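Local coordinates for protein cytosolic IMP-GMP specific 5'-nucleotidase (Legionella pneumophila subsp. pneumophila, PDB 4OHF) that probably hydrolyses the 5'-phosphate of purine nucleoside monophosphates such as IMP and GMP, as a magnesium-dependent enzyme of the HAD superfamily, at residues M24-I29 and K34-L39; T172-I177 and Y213-L218. One frame throughout, in Å; residues are numbered along the deposited sequence.

Interaction 1: M24-I29 and K34-L39; sequences MDHTLI and KNFESL. With MG (magnesium ion), chain J; PO4 (phosphate ion), chain H.
H26 and F36 meet as a T-shaped aromatic pair beside the magnesium site of a HAD fold. The segment 24-29 carries most of the HAD motif I, the DxDxT signature, which here starts at D23. The imidazole points its edge, atoms CE1 and NE2, at one face of the phenyl ring. NE2 sits 3.7 Å above the plane of the F36 ring, over its centre. The ring planes of H26 and F36 stand at 84° and their centroids are 4.7 Å apart. The chi1 of F36 is 180°, with CG opposite the backbone N, and the ring extends from helix 33-51 towards H26. Y31 meets both rings, and H26 also rests on D303.

One residue before H26, the carbonyl O of D25 binds the magnesium at 2.1 Å. D23, D303, a water and the phosphate oxygen O2 also bind the metal. The same phosphate accepts through O3 from the backbone N of D25 at 2.7 Å, and more weakly from the N of M24. The phosphate probably comes from the crystallisation liquor, but its place is consistent with that of the substrate phosphate.

A second shell sets these groups. The D25 carboxylate is held on both oxygens, OD1 by Y31 and OD2 by S211, while T27 OG1 is hydrogen-bonded to OD1 of the metal ligand D303. The backbone turn closes with a wide pi-type step: M24 O accepts from T27 N at 3.3 Å and from I29 N at 3.0 Å.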
ATOM      1  N   MET B  24     -24.427   1.917  22.780  1.00 37.65           N
ATOM      2  CA  MET B  24     -25.594   2.610  23.335  1.00 36.97           C
ATOM      3  C   MET B  24     -26.557   3.235  22.319  1.00 37.11           C
ATOM      4  O   MET B  24     -27.690   2.773  22.168  1.00 38.42           O
ATOM      5  CB  MET B  24     -25.168   3.685  24.336  1.00 34.42           C
ATOM      6  CG  MET B  24     -26.335   4.479  24.869  1.00 36.41           C
ATOM      7  SD  MET B  24     -25.913   5.775  26.077  1.00 42.97           S
ATOM      8  CE  MET B  24     -25.233   7.036  25.024  1.00 39.51           C
ATOM      9  N   ASP B  25     -26.126   4.285  21.632  1.00 36.79           N
ATOM     10  CA  ASP B  25     -26.994   4.945  20.670  1.00 38.29           C
ATOM     11  C   ASP B  25     -27.323   4.080  19.458  1.00 38.05           C
ATOM     12  O   ASP B  25     -26.459   3.787  18.644  1.00 39.33           O
ATOM     13  CB  ASP B  25     -26.375   6.276  20.233  1.00 41.27           C
ATOM     14  CG  ASP B  25     -26.290   7.286  21.376  1.00 43.82           C
ATOM     15  OD1 ASP B  25     -27.342   7.686  21.923  1.00 45.26           O
ATOM     16  OD2 ASP B  25     -25.163   7.676  21.737  1.00 45.35           O
ATOM     17  N   HIS B  26     -28.585   3.666  19.373  1.00 37.14           N
ATOM     18  CA  HIS B  26     -29.139   2.831  18.296  1.00 36.12           C
ATOM     19  C   HIS B  26     -29.069   1.327  18.530  1.00 36.92           C
ATOM     20  O   HIS B  26     -29.613   0.560  17.735  1.00 37.76           O
ATOM     21  CB  HIS B  26     -28.525   3.170  16.934  1.00 34.89           C
ATOM     22  CG  HIS B  26     -28.713   4.597  16.529  1.00 38.06           C
ATOM     23  ND1 HIS B  26     -27.727   5.551  16.674  1.00 40.03           N
ATOM     24  CD2 HIS B  26     -29.794   5.249  16.037  1.00 39.93           C
ATOM     25  CE1 HIS B  26     -28.192   6.728  16.293  1.00 38.39           C
ATOM     26  NE2 HIS B  26     -29.443   6.573  15.900  1.00 38.15           N
ATOM     27  N   THR B  27     -28.407   0.888  19.600  1.00 35.49           N
ATOM     28  CA  THR B  27     -28.378  -0.542  19.881  1.00 35.05           C
ATOM     29  C   THR B  27     -29.175  -0.746  21.162  1.00 36.05           C
ATOM     30  O   THR B  27     -30.312  -1.214  21.112  1.00 36.61           O
ATOM     31  CB  THR B  27     -26.937  -1.093  20.036  1.00 34.88           C
ATOM     32  OG1 THR B  27     -26.239  -0.949  18.797  1.00 29.69           O
ATOM     33  CG2 THR B  27     -26.963  -2.573  20.404  1.00 29.99           C
ATOM     34  N   LEU B  28     -28.597  -0.375  22.301  1.00 37.20           N
ATOM     35  CA  LEU B  28     -29.277  -0.506  23.594  1.00 38.56           C
ATOM     36  C   LEU B  28     -30.444   0.459  23.712  1.00 40.37           C
ATOM     37  O   LEU B  28     -31.481   0.115  24.272  1.00 40.71           O
ATOM     38  CB  LEU B  28     -28.314  -0.238  24.751  1.00 37.52           C
ATOM     39  CG  LEU B  28     -28.921  -0.114  26.150  1.00 37.49           C
ATOM     40  CD1 LEU B  28     -29.667  -1.389  26.550  1.00 37.28           C
ATOM     41  CD2 LEU B  28     -27.798   0.170  27.127  1.00 38.31           C
ATOM     42  N   ILE B  29     -30.259   1.677  23.212  1.00 40.30           N
ATOM     43  CA  ILE B  29     -31.308   2.686  23.255  1.00 41.16           C
ATOM     44  C   ILE B  29     -31.827   2.954  21.843  1.00 41.62           C
ATOM     45  O   ILE B  29     -31.083   3.379  20.966  1.00 41.31           O
ATOM     46  CB  ILE B  29     -30.769   3.974  23.883  1.00 41.68           C
ATOM     47  CG1 ILE B  29     -30.501   3.716  25.365  1.00 43.34           C
ATOM     48  CG2 ILE B  29     -31.755   5.115  23.702  1.00 40.13           C
ATOM     49  CD1 ILE B  29     -29.856   4.878  26.093  1.00 46.37           C
ATOM     50  N   LYS B  34     -36.568   7.939  11.263  1.00 49.26           N
ATOM     51  CA  LYS B  34     -36.950   9.030  10.382  1.00 47.92           C
ATOM     52  C   LYS B  34     -36.617  10.364  11.023  1.00 45.77           C
ATOM     53  O   LYS B  34     -35.899  11.176  10.442  1.00 46.28           O
ATOM     54  CB  LYS B  34     -38.444   8.958  10.085  1.00 50.36           C
ATOM     55  CG  LYS B  34     -38.791   9.105   8.613  1.00 54.03           C
ATOM     56  CD  LYS B  34     -39.232  10.505   8.226  1.00 54.16           C
ATOM     57  CE  LYS B  34     -40.599  10.858   8.801  1.00 56.50           C
ATOM     58  NZ  LYS B  34     -40.585  11.072  10.286  1.00 56.90           N
ATOM     59  N   ASN B  35     -37.125  10.586  12.226  1.00 42.84           N
ATOM     60  CA  ASN B  35     -36.866  11.840  12.903  1.00 44.88           C
ATOM     61  C   ASN B  35     -35.386  12.119  13.092  1.00 44.52           C
ATOM     62  O   ASN B  35     -34.925  13.247  12.882  1.00 43.14           O
ATOM     63  CB  ASN B  35     -37.571  11.878  14.256  1.00 46.39           C
ATOM     64  CG  ASN B  35     -39.071  11.896  14.119  1.00 48.82           C
ATOM     65  OD1 ASN B  35     -39.602  12.342  13.102  1.00 52.49           O
ATOM     66  ND2 ASN B  35     -39.770  11.422  15.144  1.00 49.38           N
ATOM     67  N   PHE B  36     -34.646  11.089  13.485  1.00 44.46           N
ATOM     68  CA  PHE B  36     -33.220  11.236  13.711  1.00 45.11           C
ATOM     69  C   PHE B  36     -32.456  11.503  12.411  1.00 46.08           C
ATOM     70  O   PHE B  36     -31.574  12.371  12.381  1.00 45.12           O
ATOM     71  CB  PHE B  36     -32.684   9.996  14.429  1.00 43.96           C
ATOM     72  CG  PHE B  36     -31.215  10.041  14.707  1.00 42.95           C
ATOM     73  CD1 PHE B  36     -30.292   9.719  13.715  1.00 42.46           C
ATOM     74  CD2 PHE B  36     -30.746  10.428  15.961  1.00 44.12           C
ATOM     75  CE1 PHE B  36     -28.918   9.787  13.968  1.00 42.45           C
ATOM     76  CE2 PHE B  36     -29.372  10.502  16.223  1.00 42.58           C
ATOM     77  CZ  PHE B  36     -28.459  10.181  15.222  1.00 42.08           C
ATOM     78  N   GLU B  37     -32.782  10.773  11.341  1.00 46.19           N
ATOM     79  CA  GLU B  37     -32.100  10.988  10.063  1.00 48.26           C
ATOM     80  C   GLU B  37     -32.367  12.417   9.627  1.00 48.05           C
ATOM     81  O   GLU B  37     -31.459  13.140   9.247  1.00 48.70           O
ATOM     82  CB  GLU B  37     -32.614  10.047   8.973  1.00 50.03           C
ATOM     83  CG  GLU B  37     -32.110   8.626   9.030  1.00 54.71           C
ATOM     84  CD  GLU B  37     -30.600   8.503   8.866  1.00 58.31           C
ATOM     85  OE1 GLU B  37     -29.949   9.433   8.337  1.00 55.57           O
ATOM     86  OE2 GLU B  37     -30.066   7.442   9.264  1.00 62.75           O
ATOM     87  N   SER B  38     -33.633  12.807   9.687  1.00 49.05           N
ATOM     88  CA  SER B  38     -34.049  14.148   9.314  1.00 49.72           C
ATOM     89  C   SER B  38     -33.269  15.228  10.055  1.00 48.55           C
ATOM     90  O   SER B  38     -32.828  16.204   9.443  1.00 49.36           O
ATOM     91  CB  SER B  38     -35.540  14.322   9.579  1.00 49.91           C
ATOM     92  OG  SER B  38     -35.916  15.662   9.325  1.00 53.85           O
ATOM     93  N   LEU B  39     -33.097  15.058  11.365  1.00 46.12           N
ATOM     94  CA  LEU B  39     -32.360  16.034  12.151  1.00 45.87           C
ATOM     95  C   LEU B  39     -30.956  16.146  11.562  1.00 47.13           C
ATOM     96  O   LEU B  39     -30.513  17.240  11.194  1.00 48.13           O
ATOM     97  CB  LEU B  39     -32.268  15.591  13.612  1.00 45.44           C
ATOM     98  CG  LEU B  39     -32.189  16.657  14.714  1.00 45.30           C
ATOM     99  CD1 LEU B  39     -31.398  16.096  15.874  1.00 44.34           C
ATOM    100  CD2 LEU B  39     -31.533  17.936  14.213  1.00 46.05           C
TER
HETATM  101 MG    MG J 503     -24.606   2.939  17.989  1.00 44.78          MG
HETATM  102  P   PO4 H 501     -22.755   4.890  20.406  1.00 42.93           P
HETATM  103  O1  PO4 H 501     -22.685   6.371  20.282  1.00 41.46           O
HETATM  104  O2  PO4 H 501     -23.543   4.327  19.290  1.00 42.08           O
HETATM  105  O3  PO4 H 501     -23.404   4.531  21.697  1.00 38.19           O
HETATM  106  O4  PO4 H 501     -21.382   4.328  20.351  1.00 45.64           O
HETATM  107  O   HOH W   1     -23.570   4.246  16.743  1.00 61.37           O

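Interaction 2: T172-I177 and Y213-L218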
ATOM      1  N   THR B 172     -24.163  19.886  18.915  1.00 67.22           N
ATOM      2  CA  THR B 172     -25.389  20.504  18.416  1.00 66.03           C
ATOM      3  C   THR B 172     -26.488  19.445  18.276  1.00 63.57           C
ATOM      4  O   THR B 172     -27.646  19.694  18.602  1.00 62.09           O
ATOM      5  CB  THR B 172     -25.153  21.183  17.036  1.00 68.53           C
ATOM      6  OG1 THR B 172     -24.157  20.454  16.300  1.00 71.88           O
ATOM      7  CG2 THR B 172     -24.686  22.621  17.217  1.00 69.30           C
ATOM      8  N   LEU B 173     -26.112  18.258  17.804  1.00 61.23           N
ATOM      9  CA  LEU B 173     -27.055  17.164  17.630  1.00 58.20           C
ATOM     10  C   LEU B 173     -27.505  16.676  19.004  1.00 58.44           C
ATOM     11  O   LEU B 173     -28.697  16.459  19.232  1.00 56.83           O
ATOM     12  CB  LEU B 173     -26.394  16.008  16.874  1.00 56.86           C
ATOM     13  CG  LEU B 173     -27.253  15.021  16.077  1.00 56.13           C
ATOM     14  CD1 LEU B 173     -26.460  13.742  15.889  1.00 54.69           C
ATOM     15  CD2 LEU B 173     -28.546  14.723  16.794  1.00 55.83           C
ATOM     16  N   LYS B 174     -26.544  16.517  19.917  1.00 57.77           N
ATOM     17  CA  LYS B 174     -26.830  16.031  21.265  1.00 58.66           C
ATOM     18  C   LYS B 174     -27.821  16.923  22.006  1.00 58.15           C
ATOM     19  O   LYS B 174     -28.812  16.443  22.558  1.00 56.50           O
ATOM     20  CB  LYS B 174     -25.545  15.934  22.093  1.00 58.48           C
ATOM     21  CG  LYS B 174     -24.435  15.095  21.487  1.00 61.66           C
ATOM     22  CD  LYS B 174     -24.682  13.602  21.639  1.00 64.01           C
ATOM     23  CE  LYS B 174     -23.438  12.826  21.219  1.00 65.58           C
ATOM     24  NZ  LYS B 174     -23.651  11.354  21.220  1.00 67.37           N
ATOM     25  N   ASN B 175     -27.550  18.223  22.019  1.00 58.10           N
ATOM     26  CA  ASN B 175     -28.414  19.161  22.726  1.00 59.10           C
ATOM     27  C   ASN B 175     -29.839  19.151  22.202  1.00 58.11           C
ATOM     28  O   ASN B 175     -30.792  19.209  22.981  1.00 57.17           O
ATOM     29  CB  ASN B 175     -27.841  20.582  22.662  1.00 61.47           C
ATOM     30  CG  ASN B 175     -26.580  20.751  23.514  1.00 63.66           C
ATOM     31  OD1 ASN B 175     -26.270  19.916  24.375  1.00 63.62           O
ATOM     32  ND2 ASN B 175     -25.859  21.847  23.284  1.00 65.30           N
ATOM     33  N   ILE B 176     -29.988  19.077  20.885  1.00 57.29           N
ATOM     34  CA  ILE B 176     -31.310  19.053  20.290  1.00 54.71           C
ATOM     35  C   ILE B 176     -32.095  17.799  20.674  1.00 54.75           C
ATOM     36  O   ILE B 176     -33.286  17.889  20.972  1.00 54.18           O
ATOM     37  CB  ILE B 176     -31.249  19.141  18.757  1.00 53.73           C
ATOM     38  CG1 ILE B 176     -30.747  20.516  18.336  1.00 52.71           C
ATOM     39  CG2 ILE B 176     -32.628  18.915  18.174  1.00 51.21           C
ATOM     40  CD1 ILE B 176     -30.668  20.703  16.840  1.00 53.41           C
ATOM     41  N   ILE B 177     -31.458  16.628  20.676  1.00 54.72           N
ATOM     42  CA  ILE B 177     -32.212  15.434  21.046  1.00 55.05           C
ATOM     43  C   ILE B 177     -32.467  15.422  22.555  1.00 54.81           C
ATOM     44  O   ILE B 177     -33.470  14.881  23.008  1.00 55.00           O
ATOM     45  CB  ILE B 177     -31.534  14.090  20.583  1.00 53.52           C
ATOM     46  CG1 ILE B 177     -30.521  13.619  21.602  1.00 54.58           C
ATOM     47  CG2 ILE B 177     -30.909  14.241  19.221  1.00 54.54           C
ATOM     48  CD1 ILE B 177     -31.117  12.668  22.597  1.00 54.29           C
ATOM     49  N   TYR B 213     -20.075  10.686  28.884  1.00 47.12           N
ATOM     50  CA  TYR B 213     -20.837  10.269  30.049  1.00 46.64           C
ATOM     51  C   TYR B 213     -22.009  11.156  30.448  1.00 46.68           C
ATOM     52  O   TYR B 213     -23.084  10.653  30.778  1.00 46.59           O
ATOM     53  CB  TYR B 213     -19.901  10.089  31.240  1.00 46.02           C
ATOM     54  CG  TYR B 213     -20.587   9.570  32.490  1.00 48.24           C
ATOM     55  CD1 TYR B 213     -21.275   8.353  32.486  1.00 46.61           C
ATOM     56  CD2 TYR B 213     -20.526  10.287  33.682  1.00 47.43           C
ATOM     57  CE1 TYR B 213     -21.877   7.874  33.627  1.00 49.58           C
ATOM     58  CE2 TYR B 213     -21.129   9.812  34.834  1.00 49.41           C
ATOM     59  CZ  TYR B 213     -21.804   8.615  34.804  1.00 50.65           C
ATOM     60  OH  TYR B 213     -22.452   8.191  35.941  1.00 54.91           O
ATOM     61  N   SER B 214     -21.811  12.468  30.433  1.00 46.79           N
ATOM     62  CA  SER B 214     -22.891  13.374  30.816  1.00 48.22           C
ATOM     63  C   SER B 214     -24.153  13.083  29.999  1.00 47.62           C
ATOM     64  O   SER B 214     -25.267  13.107  30.523  1.00 46.50           O
ATOM     65  CB  SER B 214     -22.457  14.833  30.621  1.00 49.21           C
ATOM     66  OG  SER B 214     -22.178  15.127  29.258  1.00 53.98           O
ATOM     67  N   TYR B 215     -23.963  12.783  28.718  1.00 48.15           N
ATOM     68  CA  TYR B 215     -25.068  12.484  27.811  1.00 47.69           C
ATOM     69  C   TYR B 215     -25.609  11.073  28.027  1.00 46.28           C
ATOM     70  O   TYR B 215     -26.816  10.857  27.963  1.00 46.30           O
ATOM     71  CB  TYR B 215     -24.604  12.646  26.361  1.00 48.07           C
ATOM     72  CG  TYR B 215     -25.643  12.290  25.327  1.00 50.05           C
ATOM     73  CD1 TYR B 215     -26.677  13.165  25.011  1.00 48.74           C
ATOM     74  CD2 TYR B 215     -25.581  11.074  24.654  1.00 50.11           C
ATOM     75  CE1 TYR B 215     -27.622  12.837  24.044  1.00 50.10           C
ATOM     76  CE2 TYR B 215     -26.522  10.737  23.690  1.00 51.94           C
ATOM     77  CZ  TYR B 215     -27.542  11.623  23.388  1.00 51.81           C
ATOM     78  OH  TYR B 215     -28.480  11.283  22.434  1.00 50.86           O
ATOM     79  N   SER B 216     -24.719  10.122  28.288  1.00 44.35           N
ATOM     80  CA  SER B 216     -25.128   8.741  28.503  1.00 45.37           C
ATOM     81  C   SER B 216     -25.907   8.562  29.781  1.00 46.27           C
ATOM     82  O   SER B 216     -26.811   7.737  29.853  1.00 47.07           O
ATOM     83  CB  SER B 216     -23.913   7.815  28.556  1.00 43.30           C
ATOM     84  OG  SER B 216     -23.135   7.964  27.391  1.00 46.96           O
ATOM     85  N   LYS B 217     -25.540   9.323  30.803  1.00 49.04           N
ATOM     86  CA  LYS B 217     -26.211   9.230  32.093  1.00 51.55           C
ATOM     87  C   LYS B 217     -27.653   9.687  31.956  1.00 51.56           C
ATOM     88  O   LYS B 217     -28.555   9.089  32.540  1.00 52.33           O
ATOM     89  CB  LYS B 217     -25.476  10.084  33.139  1.00 53.15           C
ATOM     90  CG  LYS B 217     -25.793   9.693  34.574  1.00 57.50           C
ATOM     91  CD  LYS B 217     -24.857  10.343  35.590  1.00 60.47           C
ATOM     92  CE  LYS B 217     -25.105  11.839  35.711  1.00 62.57           C
ATOM     93  NZ  LYS B 217     -24.310  12.444  36.821  1.00 63.01           N
ATOM     94  N   LEU B 218     -27.857  10.739  31.166  1.00 51.96           N
ATOM     95  CA  LEU B 218     -29.185  11.295  30.921  1.00 52.87           C
ATOM     96  C   LEU B 218     -30.052  10.304  30.141  1.00 53.67           C
ATOM     97  O   LEU B 218     -31.136   9.902  30.585  1.00 52.86           O
ATOM     98  CB  LEU B 218     -29.061  12.562  30.099  1.00 52.91           C
ATOM     99  CG  LEU B 218     -30.086  13.666  30.308  1.00 57.35           C
ATOM    100  CD1 LEU B 218     -30.021  14.554  29.075  1.00 59.54           C
ATOM    101  CD2 LEU B 218     -31.487  13.131  30.518  1.00 55.45           C
TER
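K174 and Y215 cross at about a right angle, the lysine chain lying over one face of the tyrosine ring. The contact joins the short helix 172-178 to the first turn of helix 213-224. K174 CB is at the margin, 4.2 Å from Y215 CD1. The chain then bends at chi2 (-77°), which swings the rest of it across the ring. CD comes over the middle: it is 3.7 Å from the centroid of the Y215 ring and 4° off the normal, a CH-pi contact. CG and CE lie farther from Y215, so CB, CD and NZ make the contact. NZ lies beyond, towards the CE2 side, 3.8 Å from Y215 CE2. The distance from K174 NZ to the Y215 ring centroid is 4.3 Å, at 33° off the normal, so the cation-pi contact is off-centre. The ammonium group has a stronger partner, a hydrogen bond to S211 OG. The K174 side chain also lies about 5 Å from the bound phosphate, between nearest atoms.

I177 reaches the same tyrosine from its edge. Its CD1 packs 3.8 Å from Y215 CE1. Y215 OH is hydrogen-bonded to Y31 OH. I178 touches the tyrosine too, and D25 of the magnesium site packs on it.

The Y215 face thus packs CD of K174 squarely and takes the ammonium group only off-centre. The lysine divides its chemistry: its aliphatic part uses the aromatic face, while its charged end has its stronger hold on S211 OG.

Overall arrangement
From the N terminus, strand 19-22 leads into 24-29, and interaction 1 closes a short loop of four residues onto helix 33-51. The chain then runs through the five-stranded antiparallel sheet and several helices before it reaches 172-177. Interaction 2 closes a second, longer loop that holds helix 189-200 and strand 204-208, a neighbour of strand 19-22 in the large sheet. The two loops follow in series and neither encloses the other. The centres of interactions 1 and 2 are about 12 Å apart, and their segments touch. M24 packs on S216, and L39 meets L173 and I176. Helix 172-178 thereby contacts both helix 33-51 and helix 213-224.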